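Local structure of iron-containing alcohol dehydrogenase (Ralstonia eutropha, 3JZD) at residues A202-I207 against F299-R304; A28-R33 against T152-P157; E181-R186 against A281-A286. The protein probably reduces maleylacetate to 3-oxoadipate with NADH or NADPH, as a homodimeric member of the iron-containing alcohol dehydrogenase family that binds NAD. One frame throughout, in Å; residues are numbered along the deposited sequence.

Contact 1 (A202-I207 against F299-R304); sequences ALAAGI and FDLAQR
Leu301 reaches from one helix toward another and lays its forked end against Ile207 and Ala204, a compact example of how a single branched side chain can carry most of the contact between two helices. The two larger side chains lie at a slant to each other, and the closest approach is between methyls, Ile207 CD1 to Leu301 CD2 at 3.8 Å. The CD1 of Ile207 also lies 3.9 Å from Leu301 CG, so it rests against the fork rather than on one prong alone. With CG turned away from its backbone N (chi1 -170°), Leu301 extends toward helix 190-212; CD2 faces Ile207 and, more loosely, Ala204 CB, while CD1 comes 4.1 Å from the carbonyl O of Ala204. The setting is the all-helical C-terminal part of an iron-containing alcohol dehydrogenase, where helices 190-212 and 294-304 pack against each other. Ala204 adds a lighter touch, its CB 4.5 Å from Leu301 CD2, and its short side chain goes with the close backbone approach there, 7.6 Å between Ala204 CA and Leu301 CA. No hydrogen bond spans the pair. Ile207 also packs on Ala172 of helix 165-182 and on His305, just beyond helix 294-304.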
loop_
_atom_site.group_PDB
_atom_site.type_symbol
_atom_site.label_atom_id
_atom_site.label_comp_id
_atom_site.label_asym_id
_atom_site.label_seq_id
_atom_site.Cartn_x
_atom_site.Cartn_y
_atom_site.Cartn_z
ATOM N N ALA A 202 2.346 15.382 -2.957
ATOM C CA ALA A 202 2.087 15.898 -1.619
ATOM C C ALA A 202 3.212 16.851 -1.153
ATOM O O ALA A 202 2.958 17.935 -0.640
ATOM C CB ALA A 202 1.886 14.747 -0.625
ATOM N N LEU A 203 4.442 16.431 -1.321
ATOM C CA LEU A 203 5.598 17.262 -0.932
ATOM C C LEU A 203 5.774 18.489 -1.811
ATOM O O LEU A 203 6.040 19.574 -1.341
ATOM C CB LEU A 203 6.865 16.422 -0.908
ATOM C CG LEU A 203 6.884 15.448 0.290
ATOM C CD1 LEU A 203 7.649 14.161 -0.005
ATOM C CD2 LEU A 203 7.376 16.144 1.560
ATOM N N ALA A 204 5.570 18.319 -3.098
ATOM C CA ALA A 204 5.702 19.422 -4.016
ATOM C C ALA A 204 4.722 20.527 -3.655
ATOM O O ALA A 204 5.051 21.695 -3.843
ATOM C CB ALA A 204 5.514 18.974 -5.447
ATOM N N ALA A 205 3.538 20.170 -3.167
ATOM C CA ALA A 205 2.566 21.149 -2.709
ATOM C C ALA A 205 2.845 21.597 -1.276
ATOM O O ALA A 205 2.596 22.744 -0.915
ATOM C CB ALA A 205 1.153 20.565 -2.753
ATOM N N GLY A 206 3.297 20.685 -0.442
ATOM C CA GLY A 206 3.576 21.015 0.938
ATOM C C GLY A 206 4.793 21.899 1.188
ATOM O O GLY A 206 4.804 22.669 2.139
ATOM N N ILE A 207 5.817 21.819 0.349
ATOM C CA ILE A 207 7.014 22.631 0.579
ATOM C C ILE A 207 6.671 24.121 0.611
ATOM O O ILE A 207 7.026 24.820 1.572
ATOM C CB ILE A 207 8.137 22.318 -0.450
ATOM C CG1 ILE A 207 8.799 20.990 -0.082
ATOM C CG2 ILE A 207 9.173 23.464 -0.481
ATOM C CD1 ILE A 207 9.544 20.267 -1.225
ATOM N N PHE A 299 14.981 21.618 -9.062
ATOM C CA PHE A 299 15.973 22.629 -8.776
ATOM C C PHE A 299 15.267 23.884 -8.289
ATOM O O PHE A 299 15.623 24.416 -7.248
ATOM C CB PHE A 299 16.761 22.965 -10.014
ATOM C CG PHE A 299 17.798 24.002 -9.797
ATOM C CD1 PHE A 299 17.474 25.350 -9.884
ATOM C CD2 PHE A 299 19.109 23.648 -9.551
ATOM C CE1 PHE A 299 18.458 26.354 -9.707
ATOM C CE2 PHE A 299 20.098 24.658 -9.386
ATOM C CZ PHE A 299 19.760 25.988 -9.456
ATOM N N ASP A 300 14.275 24.340 -9.047
ATOM C CA ASP A 300 13.506 25.535 -8.663
ATOM C C ASP A 300 12.780 25.365 -7.336
ATOM O O ASP A 300 12.644 26.322 -6.581
ATOM C CB ASP A 300 12.449 25.927 -9.712
ATOM C CG ASP A 300 13.032 26.424 -10.987
ATOM O OD1 ASP A 300 14.253 26.696 -11.036
ATOM O OD2 ASP A 300 12.263 26.515 -11.986
ATOM N N LEU A 301 12.277 24.172 -7.056
ATOM C CA LEU A 301 11.554 23.938 -5.799
ATOM C C LEU A 301 12.490 24.152 -4.609
ATOM O O LEU A 301 12.079 24.674 -3.536
ATOM C CB LEU A 301 11.010 22.504 -5.767
ATOM C CG LEU A 301 10.023 22.052 -4.694
ATOM C CD1 LEU A 301 8.809 22.974 -4.756
ATOM C CD2 LEU A 301 9.657 20.582 -4.971
ATOM N N ALA A 302 13.765 23.786 -4.803
ATOM C CA ALA A 302 14.763 23.976 -3.756
ATOM C C ALA A 302 15.122 25.443 -3.677
ATOM O O ALA A 302 15.077 26.050 -2.603
ATOM C CB ALA A 302 16.056 23.157 -4.026
ATOM N N GLN A 303 15.492 25.996 -4.826
ATOM C CA GLN A 303 15.990 27.353 -4.865
ATOM C C GLN A 303 15.021 28.437 -4.398
ATOM O O GLN A 303 15.394 29.302 -3.620
ATOM C CB GLN A 303 16.460 27.720 -6.247
ATOM C CG GLN A 303 17.411 28.911 -6.115
ATOM C CD GLN A 303 17.776 29.509 -7.406
ATOM O OE1 GLN A 303 16.930 29.667 -8.283
ATOM N NE2 GLN A 303 19.039 29.903 -7.534
ATOM N N ARG A 304 13.781 28.354 -4.873
ATOM C CA ARG A 304 12.721 29.282 -4.542
ATOM C C ARG A 304 12.433 29.319 -3.035
ATOM O O ARG A 304 11.955 30.324 -2.522
ATOM C CB ARG A 304 11.461 28.834 -5.296
ATOM C CG ARG A 304 10.177 29.582 -5.005
ATOM C CD ARG A 304 8.931 28.927 -5.751
ATOM N NE ARG A 304 9.110 28.786 -7.214
ATOM C CZ ARG A 304 9.185 27.638 -7.918
ATOM N NH1 ARG A 304 9.039 26.397 -7.344
ATOM N NH2 ARG A 304 9.372 27.748 -9.246
#

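Contact 2 (A28-R33 against T152-P157); sequences AAEVER and TVIYDP
Glu30 meets strand 152-155 in two ways, through its hydrocarbon part and through its carboxylate, and so illustrates how a buried acid can pack and bond at once. The apolar part comes first: its CG lies 4.0 Å from CD1 of Ile154, the two side chains meeting at a slant. Further out, Glu30 OE1 sits 3.6 Å from the methyl CG2 of Thr152, the side chains crossing at about a right angle. A bend at chi2 (-59°) folds the acid back, which brings OE1 round to the side of its own main-chain carbonyl.

The polar contact is made through water. One molecule donates to Glu30 O at 2.7 Å and to Glu30 OE1 at 2.5 Å, and accepts from Thr152 OG1 at 2.9 Å. With OE1 and OG1 4.1 Å apart, the water supplies the bridge that the side chains do not make directly. A salt bridge from Arg16 NE also reaches OE1, and this charge probably stabilises the buried carboxylate.

Both segments belong to the Rossmann-like, NAD-binding part of the fold. Strand 152-155 runs between strands 8-19 and 116-120 in the parallel six-stranded sheet, hydrogen-bonded to both, and helix 27-33 packs over it, with Glu30 also touching Val18 of strand 8-19.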
loop_
_atom_site.group_PDB
_atom_site.type_symbol
_atom_site.label_atom_id
_atom_site.label_comp_id
_atom_site.label_asym_id
_atom_site.label_seq_id
_atom_site.Cartn_x
_atom_site.Cartn_y
_atom_site.Cartn_z
ATOM N N ALA A 28 1.816 5.831 24.817
ATOM C CA ALA A 28 1.745 4.788 25.861
ATOM C C ALA A 28 0.874 3.645 25.384
ATOM O O ALA A 28 1.215 2.491 25.613
ATOM C CB ALA A 28 1.188 5.325 27.177
ATOM N N ALA A 29 -0.263 3.982 24.762
ATOM C CA ALA A 29 -1.208 2.984 24.220
ATOM C C ALA A 29 -0.496 2.103 23.163
ATOM O O ALA A 29 -0.735 0.913 23.109
ATOM C CB ALA A 29 -2.485 3.645 23.606
ATOM N N GLU A 30 0.396 2.695 22.363
ATOM C CA GLU A 30 1.126 1.923 21.328
ATOM C C GLU A 30 2.194 0.994 21.879
ATOM O O GLU A 30 2.396 -0.123 21.383
ATOM C CB GLU A 30 1.685 2.873 20.268
ATOM C CG GLU A 30 0.579 3.544 19.480
ATOM C CD GLU A 30 -0.339 2.522 18.757
ATOM O OE1 GLU A 30 0.139 1.449 18.328
ATOM O OE2 GLU A 30 -1.524 2.814 18.607
ATOM N N VAL A 31 2.888 1.447 22.906
ATOM C CA VAL A 31 3.835 0.591 23.632
ATOM C C VAL A 31 3.077 -0.576 24.314
ATOM O O VAL A 31 3.507 -1.740 24.214
ATOM C CB VAL A 31 4.658 1.435 24.647
ATOM C CG1 VAL A 31 5.422 0.570 25.641
ATOM C CG2 VAL A 31 5.643 2.369 23.862
ATOM N N GLU A 32 1.954 -0.264 24.980
ATOM C CA GLU A 32 1.137 -1.281 25.670
ATOM C C GLU A 32 0.652 -2.305 24.656
ATOM O O GLU A 32 0.633 -3.469 24.940
ATOM C CB GLU A 32 -0.076 -0.651 26.411
ATOM C CG GLU A 32 0.269 0.207 27.667
ATOM C CD GLU A 32 -0.865 1.143 28.184
ATOM O OE1 GLU A 32 -1.781 1.579 27.431
ATOM O OE2 GLU A 32 -0.802 1.476 29.380
ATOM N N ARG A 33 0.314 -1.857 23.452
ATOM C CA ARG A 33 -0.196 -2.734 22.394
ATOM C C ARG A 33 0.850 -3.759 21.970
ATOM O O ARG A 33 0.538 -4.881 21.649
ATOM C CB ARG A 33 -0.642 -1.860 21.223
ATOM C CG ARG A 33 -1.487 -2.528 20.196
ATOM C CD ARG A 33 -2.046 -1.511 19.189
ATOM N NE ARG A 33 -2.980 -2.201 18.280
ATOM C CZ ARG A 33 -2.603 -2.989 17.259
ATOM N NH1 ARG A 33 -1.315 -3.179 16.984
ATOM N NH2 ARG A 33 -3.513 -3.595 16.497
ATOM N N THR A 152 5.701 0.121 14.777
ATOM C CA THR A 152 4.717 1.168 14.737
ATOM C C THR A 152 5.376 2.496 14.521
ATOM O O THR A 152 6.439 2.770 15.070
ATOM C CB THR A 152 3.910 1.169 16.046
ATOM O OG1 THR A 152 3.333 -0.136 16.213
ATOM C CG2 THR A 152 2.793 2.283 16.080
ATOM N N VAL A 153 4.740 3.308 13.692
ATOM C CA VAL A 153 5.187 4.651 13.390
ATOM C C VAL A 153 4.025 5.555 13.812
ATOM O O VAL A 153 2.869 5.243 13.558
ATOM C CB VAL A 153 5.425 4.806 11.919
ATOM C CG1 VAL A 153 5.871 6.216 11.593
ATOM C CG2 VAL A 153 6.447 3.734 11.406
ATOM N N ILE A 154 4.347 6.630 14.522
ATOM C CA ILE A 154 3.400 7.593 14.967
ATOM C C ILE A 154 3.791 8.881 14.298
ATOM O O ILE A 154 4.868 9.442 14.599
ATOM C CB ILE A 154 3.463 7.782 16.502
ATOM C CG1 ILE A 154 3.088 6.478 17.192
ATOM C CG2 ILE A 154 2.592 8.975 16.936
ATOM C CD1 ILE A 154 3.199 6.533 18.738
ATOM N N TYR A 155 2.964 9.330 13.356
ATOM C CA TYR A 155 3.251 10.566 12.637
ATOM C C TYR A 155 2.436 11.673 13.233
ATOM O O TYR A 155 1.210 11.649 13.099
ATOM C CB TYR A 155 2.884 10.474 11.153
ATOM C CG TYR A 155 3.840 9.707 10.317
ATOM C CD1 TYR A 155 5.126 10.185 10.110
ATOM C CD2 TYR A 155 3.438 8.534 9.663
ATOM C CE1 TYR A 155 6.015 9.512 9.307
ATOM C CE2 TYR A 155 4.304 7.835 8.873
ATOM C CZ TYR A 155 5.611 8.355 8.690
ATOM O OH TYR A 155 6.504 7.691 7.914
ATOM N N ASP A 156 3.102 12.643 13.867
ATOM C CA ASP A 156 2.439 13.767 14.523
ATOM C C ASP A 156 3.023 15.048 13.923
ATOM O O ASP A 156 4.139 15.431 14.246
ATOM C CB ASP A 156 2.674 13.740 16.057
ATOM C CG ASP A 156 1.820 14.723 16.793
ATOM O OD1 ASP A 156 1.276 15.624 16.144
ATOM O OD2 ASP A 156 1.653 14.582 18.014
ATOM N N PRO A 157 2.275 15.699 13.021
ATOM C CA PRO A 157 2.744 16.923 12.416
ATOM C C PRO A 157 3.054 18.038 13.423
ATOM O O PRO A 157 3.806 18.939 13.095
ATOM C CB PRO A 157 1.586 17.329 11.532
ATOM C CG PRO A 157 0.422 16.702 12.166
ATOM C CD PRO A 157 0.901 15.389 12.611
HETATM O O HOH W 1 1.846 -0.295 18.732
#

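Contact 3 (E181-R186 against A281-A286); sequences EGLYAR and ARIRRA
A type I turn from Gly182 to Ala185, in the chain that follows the body of helix 165-182, meets helix 277-287 in the helical C-terminal region of the enzyme. Such a junction shows how one residue of a turn can serve two neighbours on another helix. Leu183 is that residue, and its two methyls part company. CD1 packs on Ile283, 3.6 Å from its CG1, with the side chains meeting aslant. CD2 instead lies over one face of the Arg282 guanidinium, 4.0 Å above the plane and offset toward the rim, 4.1 Å from both Arg282 NE and CZ. The aliphatic branch thus covers a flat charged group while leaving its N-H edge to polar partners.

Arg282 comes to this position through a bend at chi3 (69°). Its NE forms a salt bridge with OE1 of Glu197 on helix 190-212, whose OE2 is taken by Arg285 NE; the acid is therefore shared by two arginines about one helical turn apart. Ile283 continues its packing onto Ala294 and Leu298 of helix 294-304.

Within the turn, Tyr184 folds back over Glu181. Glu181 CA lies 3.8 Å above one face of the Tyr184 ring, over its centre, and the Tyr184 hydroxyl OH donates to Glu181 OE2 at 2.5 Å, on the lone pair turned away from the other carboxylate oxygen. Glu181 OE2 also receives the backbone N of His242, while OE1 is bonded to the backbone N of Ala240 and to ND1 of His243, which fixes the acid's rotation. The arrangement is interhelical packing within the all-helical C-terminal domain of the iron-containing alcohol dehydrogenase fold.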
loop_
_atom_site.group_PDB
_atom_site.type_symbol
_atom_site.label_atom_id
_atom_site.label_comp_id
_atom_site.label_asym_id
_atom_site.label_seq_id
_atom_site.Cartn_x
_atom_site.Cartn_y
_atom_site.Cartn_z
ATOM N N GLU A 181 13.449 8.075 -7.904
ATOM C CA GLU A 181 14.192 6.879 -8.330
ATOM C C GLU A 181 13.379 5.613 -8.249
ATOM O O GLU A 181 13.585 4.672 -9.032
ATOM C CB GLU A 181 15.532 6.696 -7.544
ATOM C CG GLU A 181 16.518 7.796 -7.771
ATOM C CD GLU A 181 17.948 7.310 -7.757
ATOM O OE1 GLU A 181 18.433 6.790 -6.695
ATOM O OE2 GLU A 181 18.572 7.482 -8.834
ATOM N N GLY A 182 12.442 5.565 -7.311
ATOM C CA GLY A 182 11.517 4.453 -7.228
ATOM C C GLY A 182 10.756 4.283 -8.547
ATOM O O GLY A 182 10.503 3.172 -9.002
ATOM N N LEU A 183 10.405 5.398 -9.175
ATOM C CA LEU A 183 9.673 5.326 -10.421
ATOM C C LEU A 183 10.472 4.648 -11.521
ATOM O O LEU A 183 9.896 4.203 -12.479
ATOM C CB LEU A 183 9.198 6.723 -10.845
ATOM C CG LEU A 183 8.063 7.284 -10.011
ATOM C CD1 LEU A 183 7.957 8.815 -10.159
ATOM C CD2 LEU A 183 6.768 6.574 -10.413
ATOM N N TYR A 184 11.804 4.658 -11.463
ATOM C CA TYR A 184 12.562 3.982 -12.500
ATOM C C TYR A 184 13.388 2.804 -12.012
ATOM O O TYR A 184 14.287 2.342 -12.691
ATOM C CB TYR A 184 13.394 4.970 -13.293
ATOM C CG TYR A 184 14.403 5.829 -12.564
ATOM C CD1 TYR A 184 15.592 5.295 -12.100
ATOM C CD2 TYR A 184 14.234 7.220 -12.475
ATOM C CE1 TYR A 184 16.551 6.114 -11.503
ATOM C CE2 TYR A 184 15.199 8.033 -11.891
ATOM C CZ TYR A 184 16.344 7.473 -11.420
ATOM O OH TYR A 184 17.307 8.259 -10.874
ATOM N N ALA A 185 13.025 2.287 -10.848
ATOM C CA ALA A 185 13.735 1.191 -10.243
ATOM C C ALA A 185 13.705 0.007 -11.165
ATOM O O ALA A 185 12.753 -0.207 -11.885
ATOM C CB ALA A 185 13.096 0.789 -8.931
ATOM N N ARG A 186 14.754 -0.787 -11.102
ATOM C CA ARG A 186 14.795 -1.978 -11.894
ATOM C C ARG A 186 13.637 -2.876 -11.509
ATOM O O ARG A 186 13.115 -3.589 -12.340
ATOM C CB ARG A 186 16.109 -2.671 -11.632
ATOM C CG ARG A 186 16.372 -3.825 -12.498
ATOM C CD ARG A 186 17.594 -4.493 -11.961
ATOM N NE ARG A 186 18.045 -5.504 -12.886
ATOM C CZ ARG A 186 19.193 -6.148 -12.753
ATOM N NH1 ARG A 186 19.988 -5.890 -11.709
ATOM N NH2 ARG A 186 19.546 -7.050 -13.665
ATOM N N ALA A 281 8.217 12.002 -17.045
ATOM C CA ALA A 281 6.874 12.530 -17.250
ATOM C C ALA A 281 5.968 12.419 -15.992
ATOM O O ALA A 281 5.136 13.279 -15.747
ATOM C CB ALA A 281 6.196 11.890 -18.497
ATOM N N ARG A 282 6.108 11.352 -15.220
ATOM C CA ARG A 282 5.359 11.204 -13.983
ATOM C C ARG A 282 5.899 12.146 -12.921
ATOM O O ARG A 282 5.130 12.734 -12.182
ATOM C CB ARG A 282 5.342 9.756 -13.478
ATOM C CG ARG A 282 4.600 8.831 -14.446
ATOM C CD ARG A 282 4.487 7.412 -14.009
ATOM N NE ARG A 282 3.595 7.260 -12.851
ATOM C CZ ARG A 282 3.178 6.085 -12.385
ATOM N NH1 ARG A 282 3.595 4.963 -12.975
ATOM N NH2 ARG A 282 2.342 6.031 -11.344
ATOM N N ILE A 283 7.210 12.329 -12.850
ATOM C CA ILE A 283 7.729 13.266 -11.884
ATOM C C ILE A 283 7.274 14.693 -12.231
ATOM O O ILE A 283 6.939 15.474 -11.345
ATOM C CB ILE A 283 9.226 13.193 -11.809
ATOM C CG1 ILE A 283 9.652 11.828 -11.212
ATOM C CG2 ILE A 283 9.759 14.389 -11.021
ATOM C CD1 ILE A 283 11.164 11.551 -11.396
ATOM N N ARG A 284 7.258 15.019 -13.517
ATOM C CA ARG A 284 6.844 16.345 -14.000
ATOM C C ARG A 284 5.393 16.634 -13.674
ATOM O O ARG A 284 5.074 17.717 -13.168
ATOM C CB ARG A 284 7.085 16.467 -15.492
ATOM C CG ARG A 284 8.576 16.550 -15.793
ATOM C CD ARG A 284 8.928 16.388 -17.277
ATOM N NE ARG A 284 8.092 17.220 -18.133
ATOM C CZ ARG A 284 7.418 16.802 -19.205
ATOM N NH1 ARG A 284 7.505 15.547 -19.654
ATOM N NH2 ARG A 284 6.662 17.672 -19.849
ATOM N N ARG A 285 4.534 15.646 -13.926
ATOM C CA ARG A 285 3.110 15.759 -13.620
ATOM C C ARG A 285 2.921 15.978 -12.130
ATOM O O ARG A 285 2.133 16.820 -11.734
ATOM C CB ARG A 285 2.372 14.495 -14.053
ATOM C CG ARG A 285 0.870 14.551 -13.881
ATOM C CD ARG A 285 0.166 13.366 -14.546
ATOM N NE ARG A 285 0.589 12.081 -13.986
ATOM C CZ ARG A 285 0.241 10.881 -14.466
ATOM N NH1 ARG A 285 -0.550 10.779 -15.534
ATOM N NH2 ARG A 285 0.690 9.766 -13.889
ATOM N N ALA A 286 3.639 15.228 -11.298
ATOM C CA ALA A 286 3.458 15.343 -9.859
ATOM C C ALA A 286 4.022 16.672 -9.276
ATOM O O ALA A 286 3.599 17.125 -8.214
ATOM C CB ALA A 286 4.070 14.114 -9.161
#

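Overall arrangement
Contacts 1 and 3 belong together: both lie in the helical C-terminal region, each helix of contact 3 is followed in the chain by one of contact 1 (165-182 by 190-212, 277-287 by 294-304), and they touch through Ala204 CB and Ala286 O, 3.8 Å apart. Contact 2 stands apart in the N-terminal nucleotide-binding part, its centre about 29 Å from that of contact 1 and 32 Å from that of contact 3. Contacts 1 and 2 are buried, whereas contact 3 is only partly so. The chemistry follows: packing of apolar side chains, without hydrogen bonds, in contact 1, a water-bridged acid between helix and sheet in contact 2, and leucine against both isoleucine and a guanidinium in contact 3.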